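PDB 6SKX: oxidoreductase, putative from Neosartorya fumigata, which catalyses the NADPH-dependent reductive amination of carbonyl compounds, acting as a fungal reductive aminase that probably reduces the imine formed from ketone and amine. Local coordinates for residues S5-G10 with D59-C64. Numbering follows the deposited sequence.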
ATOM      1  N   SER A   5      20.698  13.807 -27.083  1.00 39.06           N
ATOM      2  CA  SER A   5      21.423  12.530 -27.302  1.00 42.55           C
ATOM      3  C   SER A   5      21.088  11.584 -26.149  1.00 38.04           C
ATOM      4  O   SER A   5      21.251  12.021 -25.001  1.00 45.23           O
ATOM      5  CB  SER A   5      22.911  12.789 -27.375  1.00 42.32           C
ATOM      6  OG  SER A   5      23.579  11.634 -27.758  1.00 39.44           O
ATOM      7  N   ILE A   6      20.581  10.381 -26.422  1.00 45.01           N
ATOM      8  CA  ILE A   6      20.069   9.429 -25.383  1.00 44.81           C
ATOM      9  C   ILE A   6      21.046   8.254 -25.299  1.00 49.50           C
ATOM     10  O   ILE A   6      21.396   7.691 -26.358  1.00 44.69           O
ATOM     11  CB  ILE A   6      18.675   8.889 -25.753  1.00 52.77           C
ATOM     12  CG1 ILE A   6      17.657   9.986 -26.084  1.00 56.59           C
ATOM     13  CG2 ILE A   6      18.166   7.916 -24.701  1.00 52.12           C
ATOM     14  CD1 ILE A   6      17.295  10.834 -24.933  1.00 61.28           C
ATOM     15  N   PHE A   7      21.385   7.827 -24.094  1.00 47.15           N
ATOM     16  CA  PHE A   7      22.152   6.577 -23.856  1.00 45.90           C
ATOM     17  C   PHE A   7      21.226   5.546 -23.212  1.00 46.53           C
ATOM     18  O   PHE A   7      20.817   5.743 -22.004  1.00 47.15           O
ATOM     19  CB  PHE A   7      23.378   6.881 -22.988  1.00 47.13           C
ATOM     20  CG  PHE A   7      24.578   7.391 -23.758  1.00 47.87           C
ATOM     21  CD1 PHE A   7      24.718   8.735 -24.050  1.00 48.84           C
ATOM     22  CD2 PHE A   7      25.579   6.528 -24.180  1.00 56.81           C
ATOM     23  CE1 PHE A   7      25.817   9.200 -24.763  1.00 55.41           C
ATOM     24  CE2 PHE A   7      26.669   6.993 -24.908  1.00 56.12           C
ATOM     25  CZ  PHE A   7      26.770   8.327 -25.219  1.00 53.90           C
ATOM     26  N   GLY A   8      20.880   4.503 -23.974  1.00 43.96           N
ATOM     27  CA  GLY A   8      20.063   3.372 -23.471  1.00 53.79           C
ATOM     28  C   GLY A   8      18.711   3.249 -24.158  1.00 49.62           C
ATOM     29  O   GLY A   8      17.895   4.194 -24.060  1.00 53.26           O
ATOM     30  N   LEU A   9      18.479   2.108 -24.817  1.00 53.47           N
ATOM     31  CA  LEU A   9      17.204   1.780 -25.510  1.00 50.97           C
ATOM     32  C   LEU A   9      16.582   0.491 -24.940  1.00 53.66           C
ATOM     33  O   LEU A   9      15.942  -0.192 -25.706  1.00 45.33           O
ATOM     34  CB  LEU A   9      17.481   1.681 -27.013  1.00 53.44           C
ATOM     35  CG  LEU A   9      17.785   3.021 -27.704  1.00 51.41           C
ATOM     36  CD1 LEU A   9      17.833   2.862 -29.209  1.00 47.45           C
ATOM     37  CD2 LEU A   9      16.760   4.083 -27.345  1.00 51.00           C
ATOM     38  N   GLY A  10      16.708   0.212 -23.628  1.00 51.53           N
ATOM     39  CA  GLY A  10      15.724  -0.606 -22.884  1.00 50.18           C
ATOM     40  C   GLY A  10      14.314  -0.034 -23.047  1.00 55.25           C
ATOM     41  O   GLY A  10      14.126   0.920 -23.847  1.00 54.41           O
ATOM     42  N   ASP A  59      24.800  18.776 -27.013  1.00 46.13           N
ATOM     43  CA  ASP A  59      25.225  19.305 -25.689  1.00 48.97           C
ATOM     44  C   ASP A  59      24.313  18.772 -24.561  1.00 49.51           C
ATOM     45  O   ASP A  59      24.750  18.826 -23.385  1.00 46.37           O
ATOM     46  CB  ASP A  59      25.281  20.843 -25.714  1.00 49.87           C
ATOM     47  CG  ASP A  59      26.609  21.394 -26.227  1.00 51.07           C
ATOM     48  OD1 ASP A  59      27.487  20.546 -26.580  1.00 46.73           O
ATOM     49  OD2 ASP A  59      26.758  22.662 -26.284  1.00 48.82           O
ATOM     50  N   LEU A  60      23.110  18.303 -24.898  1.00 51.02           N
ATOM     51  CA  LEU A  60      22.158  17.736 -23.906  1.00 45.94           C
ATOM     52  C   LEU A  60      22.161  16.211 -24.039  1.00 43.63           C
ATOM     53  O   LEU A  60      21.673  15.697 -25.028  1.00 46.63           O
ATOM     54  CB  LEU A  60      20.770  18.332 -24.127  1.00 48.16           C
ATOM     55  CG  LEU A  60      19.695  17.900 -23.137  1.00 48.37           C
ATOM     56  CD1 LEU A  60      20.116  18.180 -21.712  1.00 49.05           C
ATOM     57  CD2 LEU A  60      18.384  18.590 -23.446  1.00 46.31           C
ATOM     58  N   ILE A  61      22.689  15.545 -23.026  1.00 41.00           N
ATOM     59  CA  ILE A  61      22.889  14.090 -22.952  1.00 45.70           C
ATOM     60  C   ILE A  61      21.976  13.534 -21.858  1.00 47.26           C
ATOM     61  O   ILE A  61      22.093  14.003 -20.747  1.00 48.79           O
ATOM     62  CB  ILE A  61      24.386  13.855 -22.706  1.00 53.14           C
ATOM     63  CG1 ILE A  61      25.198  14.291 -23.935  1.00 48.69           C
ATOM     64  CG2 ILE A  61      24.671  12.411 -22.338  1.00 49.15           C
ATOM     65  CD1 ILE A  61      26.527  14.770 -23.529  1.00 62.87           C
ATOM     66  N   ILE A  62      21.043  12.634 -22.217  1.00 46.79           N
ATOM     67  CA  ILE A  62      20.066  11.989 -21.289  1.00 48.69           C
ATOM     68  C   ILE A  62      20.474  10.522 -21.157  1.00 46.16           C
ATOM     69  O   ILE A  62      20.556   9.808 -22.166  1.00 46.46           O
ATOM     70  CB  ILE A  62      18.608  12.076 -21.775  1.00 58.81           C
ATOM     71  CG1 ILE A  62      18.218  13.447 -22.342  1.00 59.59           C
ATOM     72  CG2 ILE A  62      17.670  11.639 -20.665  1.00 55.58           C
ATOM     73  CD1 ILE A  62      17.898  14.461 -21.323  1.00 66.77           C
ATOM     74  N   ILE A  63      20.804  10.105 -19.953  1.00 45.44           N
ATOM     75  CA  ILE A  63      21.302   8.730 -19.719  1.00 49.08           C
ATOM     76  C   ILE A  63      20.200   7.948 -19.024  1.00 47.53           C
ATOM     77  O   ILE A  63      19.713   8.414 -17.971  1.00 49.39           O
ATOM     78  CB  ILE A  63      22.595   8.775 -18.883  1.00 52.45           C
ATOM     79  CG1 ILE A  63      23.604   9.773 -19.464  1.00 53.85           C
ATOM     80  CG2 ILE A  63      23.176   7.379 -18.742  1.00 48.15           C
ATOM     81  CD1 ILE A  63      24.860   9.912 -18.642  1.00 57.86           C
ATOM     82  N   CYS A  64      19.892   6.766 -19.550  1.00 52.98           N
ATOM     83  CA  CYS A  64      18.905   5.820 -18.968  1.00 54.52           C
ATOM     84  C   CYS A  64      19.434   4.392 -19.157  1.00 59.05           C
ATOM     85  O   CYS A  64      19.032   3.752 -20.146  1.00 51.06           O
ATOM     86  CB  CYS A  64      17.545   6.017 -19.631  1.00 55.10           C
ATOM     87  SG  CYS A  64      16.209   5.135 -18.793  1.00 58.73           S
TER
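The carbonyl oxygen of Ser5 is approached by two groups of one strand: Ile62 N donates a nearly straight hydrogen bond to it at 2.9 Å, and Ile61 CA makes a CH···O contact with it at 3.3 Å. Ile62 O repeats the pattern one step on, accepting from Phe7 N while Ile6 CA lies beside it. Ser5 N to Leu60 O and Cys64 N to Phe7 O, the latter 2.8 Å, complete a ladder of four bonds joining two parallel strands, which are twisted by 23° between their short axes.

Side chains alternate between the sheet faces. On one, Ile6 and Ile62 run side by side, and Ile6 CD1 reaches to within 3.6 Å of Ile62 CB; with CG1 beside the backbone N (chi1 -52°), a bend at the second torsion brings this terminal methyl alongside Ile62 CB and CG1. On the other, the Phe7 ring meets Ile61 CG2 obliquely, CD1 at 4.1 Å, under helices 51-56 and 68-75. Beta-branched isoleucines suit extended strands and fill both buried faces, whereas small Ser5 turns its hydroxyl to Gly54 O of helix 51-56.

Beyond Phe7 the chain leaves the sheet at Gly8, whose positive phi of 116° favours glycine; its bare CA suits a close CH···O contact with Cys64 O at 3.5 Å. Gly10 sits at the N-cap position of helix 11-22, and Leu9 is an observed NADP(+)-binding residue. Strand 60-63, fourth in the chain, lies directly beside the first, 3-7 (order 3-2-1-4-5); with the GxGxxG-like turn that follows strand 3-7, this adjacency is characteristic of the Rossmann dinucleotide-binding fold.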